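Local coordinates for M152 protein (Murid herpesvirus 1, PDB 4G59) that probably acts as a viral immunoevasin with an MHC class I-like fold that engages host immune ligands to blunt recognition of infected cells, at residues E185-S190 and T200-V205; D6-E11 and T261-E266; K57-M62 and G229-E234. One frame throughout, in Å; residues are numbered along the deposited sequence.

Interaction 1. Residues E185-S190 and T200-V205; sequences EYSLYS and TMRTQV
Glu185, Tyr186 and Ser187 pair with Arg202, Met201 and Thr200 as antiparallel neighbours in the beta hairpin of strands 185-191 and 196-203, where 185-191 is the outermost strand of a four-stranded sheet. The outer pairs are hydrogen-bonded: Glu185 N reaches Arg202 O at 3.0 Å, and Thr200 N reaches Ser187 O at 2.9 Å. Between them, Tyr186 and Met201 form a non-hydrogen-bonded pair and lie side by side on the face packed against strand 258-264. With chi1 at -174° and chi2 also extended, Met201 lays SD 3.4 Å from Tyr186 CE1, an oblique Met-aromatic contact; Tyr186 OH bonds Pro181 O. On the opposite face Glu185 and Arg202 extend alongside each other. Glu185 OE2 makes a salt bridge to Arg202 NH1 at 3.4 Å, carboxylate and guanidinium planes turned 50° apart. A water lies in the guanidinium plane, accepts from Arg202 NH1 at 2.9 Å and bonds Glu185 OE2 at 3.0 Å; Ser187 OG is also hydrogen-bonded to it. The hairpin thus has two chemistries: sulfur against ring on the face toward strand 258-264, and a water-bridged ion pair on the other, where hydration would probably weaken the direct attraction.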
# COMPACT_ATOMS: atom_id res chain seq x y z
N GLU B 185 -14.62 -2.74 -16.45
CA GLU B 185 -14.41 -1.59 -17.34
C GLU B 185 -12.92 -1.30 -17.52
O GLU B 185 -12.18 -1.19 -16.53
CB GLU B 185 -15.12 -0.33 -16.82
CG GLU B 185 -14.74 0.99 -17.52
CD GLU B 185 -15.23 2.23 -16.76
OE1 GLU B 185 -16.47 2.43 -16.65
OE2 GLU B 185 -14.38 3.00 -16.28
N TYR B 186 -12.49 -1.17 -18.77
CA TYR B 186 -11.10 -0.93 -19.09
C TYR B 186 -10.93 0.45 -19.70
O TYR B 186 -11.81 0.92 -20.42
CB TYR B 186 -10.63 -1.97 -20.08
CG TYR B 186 -10.91 -3.40 -19.66
CD1 TYR B 186 -9.95 -4.14 -19.00
CD2 TYR B 186 -12.13 -4.00 -19.93
CE1 TYR B 186 -10.20 -5.46 -18.61
CE2 TYR B 186 -12.38 -5.31 -19.54
CZ TYR B 186 -11.40 -6.04 -18.89
OH TYR B 186 -11.61 -7.33 -18.49
N SER B 187 -9.82 1.13 -19.39
CA SER B 187 -9.57 2.46 -19.96
C SER B 187 -8.07 2.77 -20.06
O SER B 187 -7.26 2.20 -19.34
CB SER B 187 -10.31 3.55 -19.18
OG SER B 187 -9.88 3.66 -17.84
N LEU B 188 -7.71 3.64 -20.99
CA LEU B 188 -6.34 4.10 -21.12
C LEU B 188 -6.33 5.62 -21.07
O LEU B 188 -7.28 6.26 -21.51
CB LEU B 188 -5.75 3.65 -22.46
CG LEU B 188 -5.50 2.18 -22.74
CD1 LEU B 188 -5.14 2.03 -24.21
CD2 LEU B 188 -4.40 1.63 -21.84
N TYR B 189 -5.24 6.19 -20.56
CA TYR B 189 -5.05 7.63 -20.68
C TYR B 189 -3.64 7.92 -21.15
O TYR B 189 -2.67 7.30 -20.67
CB TYR B 189 -5.24 8.34 -19.34
CG TYR B 189 -5.17 9.85 -19.48
CD1 TYR B 189 -6.27 10.56 -19.93
CD2 TYR B 189 -4.03 10.56 -19.16
CE1 TYR B 189 -6.24 11.93 -20.06
CE2 TYR B 189 -3.98 11.95 -19.29
CZ TYR B 189 -5.10 12.62 -19.74
OH TYR B 189 -5.10 13.99 -19.88
N SER B 190 -3.51 8.85 -22.08
CA SER B 190 -2.20 9.30 -22.51
C SER B 190 -2.01 10.74 -22.13
O SER B 190 -2.83 11.59 -22.47
CB SER B 190 -2.03 9.14 -24.01
OG SER B 190 -2.04 7.78 -24.35
N THR B 200 -6.26 1.31 -16.73
CA THR B 200 -7.13 1.06 -15.57
C THR B 200 -8.19 -0.01 -15.81
O THR B 200 -8.86 -0.01 -16.85
CB THR B 200 -7.83 2.35 -15.14
OG1 THR B 200 -6.86 3.38 -14.94
CG2 THR B 200 -8.59 2.15 -13.83
N MET B 201 -8.33 -0.93 -14.85
CA MET B 201 -9.45 -1.86 -14.82
C MET B 201 -10.28 -1.67 -13.53
O MET B 201 -9.77 -1.85 -12.41
CB MET B 201 -9.01 -3.31 -14.90
CG MET B 201 -10.21 -4.23 -15.00
SD MET B 201 -9.75 -5.95 -15.26
CE MET B 201 -9.33 -6.44 -13.58
N ARG B 202 -11.55 -1.29 -13.70
CA ARG B 202 -12.49 -1.21 -12.57
C ARG B 202 -13.32 -2.48 -12.57
O ARG B 202 -13.77 -2.94 -13.63
CB ARG B 202 -13.40 0.00 -12.69
CG ARG B 202 -12.69 1.33 -12.45
CD ARG B 202 -13.57 2.53 -12.85
NE ARG B 202 -12.92 3.78 -12.51
CZ ARG B 202 -12.02 4.40 -13.28
NH1 ARG B 202 -11.67 3.89 -14.45
NH2 ARG B 202 -11.47 5.54 -12.88
N THR B 203 -13.50 -3.05 -11.39
CA THR B 203 -14.17 -4.34 -11.27
C THR B 203 -14.77 -4.48 -9.88
O THR B 203 -14.39 -3.75 -8.96
CB THR B 203 -13.17 -5.48 -11.55
OG1 THR B 203 -13.86 -6.74 -11.66
CG2 THR B 203 -12.06 -5.56 -10.45
N GLN B 204 -15.71 -5.42 -9.73
CA GLN B 204 -16.34 -5.68 -8.43
C GLN B 204 -16.03 -7.10 -7.94
O GLN B 204 -16.74 -7.66 -7.09
CB GLN B 204 -17.85 -5.51 -8.55
CG GLN B 204 -18.30 -4.08 -8.87
CD GLN B 204 -19.82 -3.98 -9.04
OE1 GLN B 204 -20.56 -4.91 -8.70
NE2 GLN B 204 -20.28 -2.85 -9.58
N VAL B 205 -14.98 -7.67 -8.51
CA VAL B 205 -14.62 -9.05 -8.27
C VAL B 205 -13.19 -9.09 -7.72
O VAL B 205 -12.24 -8.88 -8.46
CB VAL B 205 -14.70 -9.85 -9.56
CG1 VAL B 205 -14.18 -11.28 -9.36
CG2 VAL B 205 -16.14 -9.87 -10.04
O HOH W 1 -11.67 1.66 -16.29

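Interaction 2. Residues D6-E11 and T261-E266; sequences DVRIFE and TVKYSE
Arg8 and Thr261 form a hydrogen-bonded antiparallel pair between strand 5-11, outermost in its sheet, and strand 258-264, joining the two ends of the modelled chain. Thr261 N donates to Arg8 O at 2.9 Å. Along the Arg8 side chain, CB rests 3.4 Å from Thr261 OG1, CG runs on past the same hydroxyl, and the bend at chi3 (-85°) folds the guanidinium back over it. Thr261 OG1 therefore sits over the centre of one guanidinium face, 3.3 Å from Arg8 CZ, too poorly angled for a hydrogen bond from either NH1 or NH2. At the tip, Arg8 NH2 meets Lys263 CE in the guanidinium plane at 3.6 Å, while NH1 lies at the edge of the Phe10 ring. That ring, stacked on Tyr259, also turns its edge to Thr261, with Phe10 CE2 3.6 Å from Thr261 CG2. Two pairs further along, Asp6 N donates to Lys263 O at 2.9 Å. Asp6 OD2 makes a salt bridge to Lys263 NZ at 3.1 Å, although the position of NZ is uncertain. On the other face Val7 CG2 touches Val262 CG1, both side chains packing on Tyr186. Asp6 OD1 adds a long ion pair to Arg8 NE, so the carboxylate probably draws the arginine and, more tentatively, the lysine end to one face of the strand pair.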
# COMPACT_ATOMS: atom_id res chain seq x y z
N ASP B 6 -8.55 -1.05 -28.13
CA ASP B 6 -9.22 -2.35 -28.21
C ASP B 6 -8.79 -3.30 -27.09
O ASP B 6 -7.62 -3.36 -26.70
CB ASP B 6 -9.18 -2.98 -29.61
CG ASP B 6 -7.80 -3.39 -30.04
OD1 ASP B 6 -7.42 -4.56 -29.86
OD2 ASP B 6 -7.10 -2.53 -30.59
N VAL B 7 -9.79 -4.01 -26.57
CA VAL B 7 -9.62 -4.95 -25.48
C VAL B 7 -9.92 -6.35 -26.02
O VAL B 7 -11.06 -6.65 -26.39
CB VAL B 7 -10.61 -4.63 -24.34
CG1 VAL B 7 -10.48 -5.63 -23.20
CG2 VAL B 7 -10.39 -3.21 -23.84
N ARG B 8 -8.89 -7.19 -26.09
CA ARG B 8 -9.05 -8.58 -26.50
C ARG B 8 -9.04 -9.46 -25.26
O ARG B 8 -8.17 -9.33 -24.38
CB ARG B 8 -7.93 -8.99 -27.47
CG ARG B 8 -7.99 -8.33 -28.84
CD ARG B 8 -6.80 -8.74 -29.73
NE ARG B 8 -5.61 -7.92 -29.52
CZ ARG B 8 -4.45 -8.37 -29.05
NH1 ARG B 8 -4.30 -9.65 -28.74
NH2 ARG B 8 -3.42 -7.55 -28.90
N ILE B 9 -10.00 -10.37 -25.18
CA ILE B 9 -10.09 -11.24 -24.02
C ILE B 9 -9.72 -12.68 -24.36
O ILE B 9 -10.25 -13.24 -25.31
CB ILE B 9 -11.48 -11.14 -23.40
CG1 ILE B 9 -11.66 -9.73 -22.86
CG2 ILE B 9 -11.65 -12.17 -22.28
CD1 ILE B 9 -13.09 -9.38 -22.53
N PHE B 10 -8.81 -13.27 -23.59
CA PHE B 10 -8.35 -14.62 -23.88
C PHE B 10 -8.73 -15.55 -22.74
O PHE B 10 -8.35 -15.34 -21.59
CB PHE B 10 -6.84 -14.64 -24.12
CG PHE B 10 -6.40 -13.74 -25.24
CD1 PHE B 10 -6.39 -14.20 -26.56
CD2 PHE B 10 -6.01 -12.43 -25.00
CE1 PHE B 10 -6.00 -13.35 -27.61
CE2 PHE B 10 -5.61 -11.60 -26.04
CZ PHE B 10 -5.61 -12.07 -27.34
N GLU B 11 -9.51 -16.57 -23.06
CA GLU B 11 -9.92 -17.54 -22.07
C GLU B 11 -9.54 -18.90 -22.58
O GLU B 11 -9.85 -19.25 -23.70
CB GLU B 11 -11.42 -17.46 -21.84
CG GLU B 11 -11.92 -16.06 -21.61
CD GLU B 11 -13.39 -15.91 -21.89
OE1 GLU B 11 -14.17 -15.75 -20.93
OE2 GLU B 11 -13.77 -15.91 -23.07
N THR B 261 -5.85 -8.13 -23.14
CA THR B 261 -4.84 -7.19 -23.61
C THR B 261 -5.58 -5.88 -23.83
O THR B 261 -6.72 -5.87 -24.32
CB THR B 261 -4.17 -7.65 -24.91
OG1 THR B 261 -5.18 -7.83 -25.91
CG2 THR B 261 -3.48 -8.98 -24.72
N VAL B 262 -4.94 -4.78 -23.43
CA VAL B 262 -5.54 -3.47 -23.61
C VAL B 262 -4.48 -2.63 -24.30
O VAL B 262 -3.35 -2.55 -23.82
CB VAL B 262 -5.91 -2.80 -22.28
CG1 VAL B 262 -6.83 -1.63 -22.53
CG2 VAL B 262 -6.56 -3.78 -21.32
N LYS B 263 -4.85 -2.01 -25.42
CA LYS B 263 -3.90 -1.21 -26.18
C LYS B 263 -4.63 -0.30 -27.14
O LYS B 263 -5.85 -0.37 -27.23
CB LYS B 263 -2.97 -2.12 -26.96
CG LYS B 263 -3.68 -2.89 -28.02
CD LYS B 263 -2.67 -3.56 -28.92
CE LYS B 263 -3.37 -4.13 -30.13
NZ LYS B 263 -4.08 -3.12 -30.99
N TYR B 264 -3.90 0.56 -27.84
CA TYR B 264 -4.51 1.42 -28.86
C TYR B 264 -4.43 0.78 -30.26
O TYR B 264 -3.44 0.11 -30.59
CB TYR B 264 -3.80 2.78 -28.91
CG TYR B 264 -3.88 3.66 -27.67
CD1 TYR B 264 -2.76 3.88 -26.88
CD2 TYR B 264 -5.07 4.31 -27.33
CE1 TYR B 264 -2.81 4.70 -25.76
CE2 TYR B 264 -5.14 5.14 -26.21
CZ TYR B 264 -4.01 5.33 -25.43
OH TYR B 264 -4.07 6.16 -24.31
N SER B 265 -5.47 0.96 -31.08
CA SER B 265 -5.36 0.59 -32.50
C SER B 265 -6.00 1.63 -33.40
O SER B 265 -6.79 2.45 -32.93
CB SER B 265 -5.96 -0.79 -32.78
OG SER B 265 -5.05 -1.84 -32.48
N GLU B 266 -5.65 1.55 -34.69
CA GLU B 266 -6.04 2.48 -35.77
C GLU B 266 -6.79 3.76 -35.36
O GLU B 266 -7.85 4.09 -35.89
CB GLU B 266 -6.79 1.72 -36.88
CG GLU B 266 -6.89 2.47 -38.30
CD GLU B 266 -7.85 1.73 -39.19
OE1 GLU B 266 -8.10 0.52 -38.86
OE2 GLU B 266 -8.39 2.30 -40.18
O HOH W 2 -5.77 -5.75 -27.17

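Interaction 3. Residues K57-M62 and G229-E234; sequences KHFPWM and GRLKVE
Phe59, the first residue of a type I beta turn running to Met62, packs its ring on Gly229 and Leu231. The contact brings a loop of the MHC class I-like N-terminal domain against the start of strand 231-238, in the sheet that also holds the 185-203 hairpin. Chi1 of -65° sets Phe59 CG opposite its own carbonyl carbon and carries the ring out of the turn toward the strand. Phe59 CD1 passes 3.3 Å from Gly229 CA, an approach that the lack of a side chain there permits; positive backbone angles (phi 74°) give this glycine the left-handed conformation. Further out, Phe59 CE1 comes within 3.3 Å of Gly229 O, obliquely to the ring. Leu231 crosses the phenylalanine at about a right angle and brings CD1 to the ring edge, in its plane, 3.4 Å from both Phe59 CE1 and CZ. Behind the contact, Phe59 CB lies over one face of the Trp61 indole, offset toward its rim, while Trp61 itself packs on Lys174, Ile175 and Met178 of helix 161-178. Pro206 adds a further neighbour to the Phe59 side chain. No hydrogen bond joins the two segments; their mutual grip is packing, whereas the turn is braced internally. Phe59 O receives two donors from opposite faces of its carbonyl plane: Met62 N at 2.8 Å closes the turn, and His58 ND1 comes in from 60° out of that plane, at 2.9 Å.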
# COMPACT_ATOMS: atom_id res chain seq x y z
N LYS B 57 -14.87 -2.11 4.64
CA LYS B 57 -14.95 -2.38 3.21
C LYS B 57 -15.22 -3.86 3.00
O LYS B 57 -14.47 -4.71 3.48
CB LYS B 57 -13.66 -1.94 2.51
CG LYS B 57 -13.44 -0.42 2.55
CD LYS B 57 -12.15 0.01 1.85
CE LYS B 57 -12.00 1.53 1.88
NZ LYS B 57 -10.67 2.02 1.40
N HIS B 58 -16.31 -4.16 2.31
CA HIS B 58 -16.67 -5.53 2.00
C HIS B 58 -17.54 -5.54 0.74
O HIS B 58 -17.77 -4.49 0.13
CB HIS B 58 -17.42 -6.18 3.17
CG HIS B 58 -18.75 -5.55 3.47
ND1 HIS B 58 -19.92 -5.98 2.88
CD2 HIS B 58 -19.08 -4.53 4.29
CE1 HIS B 58 -20.92 -5.24 3.33
NE2 HIS B 58 -20.44 -4.35 4.17
N PHE B 59 -18.03 -6.71 0.36
CA PHE B 59 -18.83 -6.80 -0.85
C PHE B 59 -20.30 -7.01 -0.48
O PHE B 59 -20.59 -7.58 0.57
CB PHE B 59 -18.24 -7.86 -1.78
CG PHE B 59 -16.87 -7.49 -2.28
CD1 PHE B 59 -16.73 -6.83 -3.50
CD2 PHE B 59 -15.74 -7.71 -1.51
CE1 PHE B 59 -15.47 -6.44 -3.95
CE2 PHE B 59 -14.49 -7.32 -1.94
CZ PHE B 59 -14.35 -6.69 -3.16
N PRO B 60 -21.22 -6.52 -1.34
CA PRO B 60 -22.65 -6.46 -1.00
C PRO B 60 -23.27 -7.84 -0.77
O PRO B 60 -24.34 -7.92 -0.14
CB PRO B 60 -23.29 -5.77 -2.22
CG PRO B 60 -22.29 -5.95 -3.34
CD PRO B 60 -20.94 -5.94 -2.66
N TRP B 61 -22.63 -8.89 -1.28
CA TRP B 61 -23.07 -10.26 -1.04
C TRP B 61 -22.56 -10.83 0.28
O TRP B 61 -22.78 -12.02 0.55
CB TRP B 61 -22.66 -11.20 -2.19
CG TRP B 61 -21.29 -10.93 -2.75
CD1 TRP B 61 -21.00 -10.17 -3.84
CD2 TRP B 61 -20.03 -11.43 -2.26
NE1 TRP B 61 -19.65 -10.15 -4.06
CE2 TRP B 61 -19.02 -10.92 -3.10
CE3 TRP B 61 -19.66 -12.24 -1.19
CZ2 TRP B 61 -17.66 -11.20 -2.91
CZ3 TRP B 61 -18.28 -12.53 -0.99
CH2 TRP B 61 -17.30 -12.00 -1.86
N MET B 62 -21.84 -10.03 1.07
CA MET B 62 -21.41 -10.49 2.40
C MET B 62 -22.28 -9.85 3.48
O MET B 62 -22.49 -8.64 3.48
CB MET B 62 -19.96 -10.09 2.70
CG MET B 62 -18.90 -10.71 1.83
SD MET B 62 -17.29 -9.90 2.10
CE MET B 62 -17.01 -10.44 3.81
N GLY B 229 -17.87 -2.40 -2.55
CA GLY B 229 -17.46 -3.57 -3.31
C GLY B 229 -16.83 -3.19 -4.64
O GLY B 229 -16.88 -3.96 -5.60
N ARG B 230 -16.23 -2.01 -4.71
CA ARG B 230 -15.62 -1.55 -5.95
C ARG B 230 -14.09 -1.63 -5.89
O ARG B 230 -13.50 -1.19 -4.91
CB ARG B 230 -16.07 -0.12 -6.26
CG ARG B 230 -17.59 0.01 -6.46
CD ARG B 230 -18.02 1.46 -6.59
NE ARG B 230 -17.85 2.18 -5.33
CZ ARG B 230 -17.55 3.47 -5.24
NH1 ARG B 230 -17.39 4.18 -6.34
NH2 ARG B 230 -17.41 4.05 -4.06
N LEU B 231 -13.47 -2.20 -6.93
CA LEU B 231 -12.00 -2.34 -6.97
C LEU B 231 -11.44 -1.67 -8.20
O LEU B 231 -12.14 -1.55 -9.22
CB LEU B 231 -11.57 -3.79 -7.07
CG LEU B 231 -11.67 -4.84 -5.99
CD1 LEU B 231 -13.01 -5.42 -6.01
CD2 LEU B 231 -10.68 -5.92 -6.36
N LYS B 232 -10.16 -1.31 -8.12
CA LYS B 232 -9.47 -0.68 -9.24
C LYS B 232 -8.06 -1.24 -9.35
O LYS B 232 -7.30 -1.22 -8.38
CB LYS B 232 -9.42 0.83 -9.03
CG LYS B 232 -8.53 1.60 -9.98
CD LYS B 232 -9.26 2.84 -10.51
CE LYS B 232 -9.32 4.00 -9.53
NZ LYS B 232 -7.98 4.61 -9.35
N VAL B 233 -7.71 -1.74 -10.54
CA VAL B 233 -6.34 -2.17 -10.86
C VAL B 233 -5.81 -1.11 -11.80
O VAL B 233 -6.48 -0.75 -12.76
CB VAL B 233 -6.32 -3.53 -11.57
CG1 VAL B 233 -4.87 -3.94 -11.92
CG2 VAL B 233 -7.00 -4.58 -10.71
N GLU B 234 -4.62 -0.59 -11.52
CA GLU B 234 -4.13 0.54 -12.30
C GLU B 234 -2.64 0.41 -12.49
O GLU B 234 -1.96 -0.08 -11.59
CB GLU B 234 -4.47 1.85 -11.60
CG GLU B 234 -4.17 3.12 -12.43
CD GLU B 234 -5.04 4.30 -12.02
OE1 GLU B 234 -6.08 4.55 -12.68
OE2 GLU B 234 -4.71 4.96 -11.02

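How the interactions relate
Strand 5-11, at the N terminus, waits for the last strand of the modelled chain: interaction 2 closes a loop of 249 residues. Within it, interaction 3 closes a second loop, from the turn after strand 56-57 to the entry of strand 231-238. Interaction 1, a hairpin with nine residues between its segments, is innermost, so the three nest without crossing. Interactions 1 and 3 share a sheet, with strands 196-203 and 231-238 adjacent and Thr200 OG1 meeting Glu234 OE1. Interactions 1 and 2 belong to two facing sheets, joined where Ser190 OG approaches Tyr264 OH. Of the three, interaction 3 is the one that ties this sandwich to the MHC-like N-terminal domain.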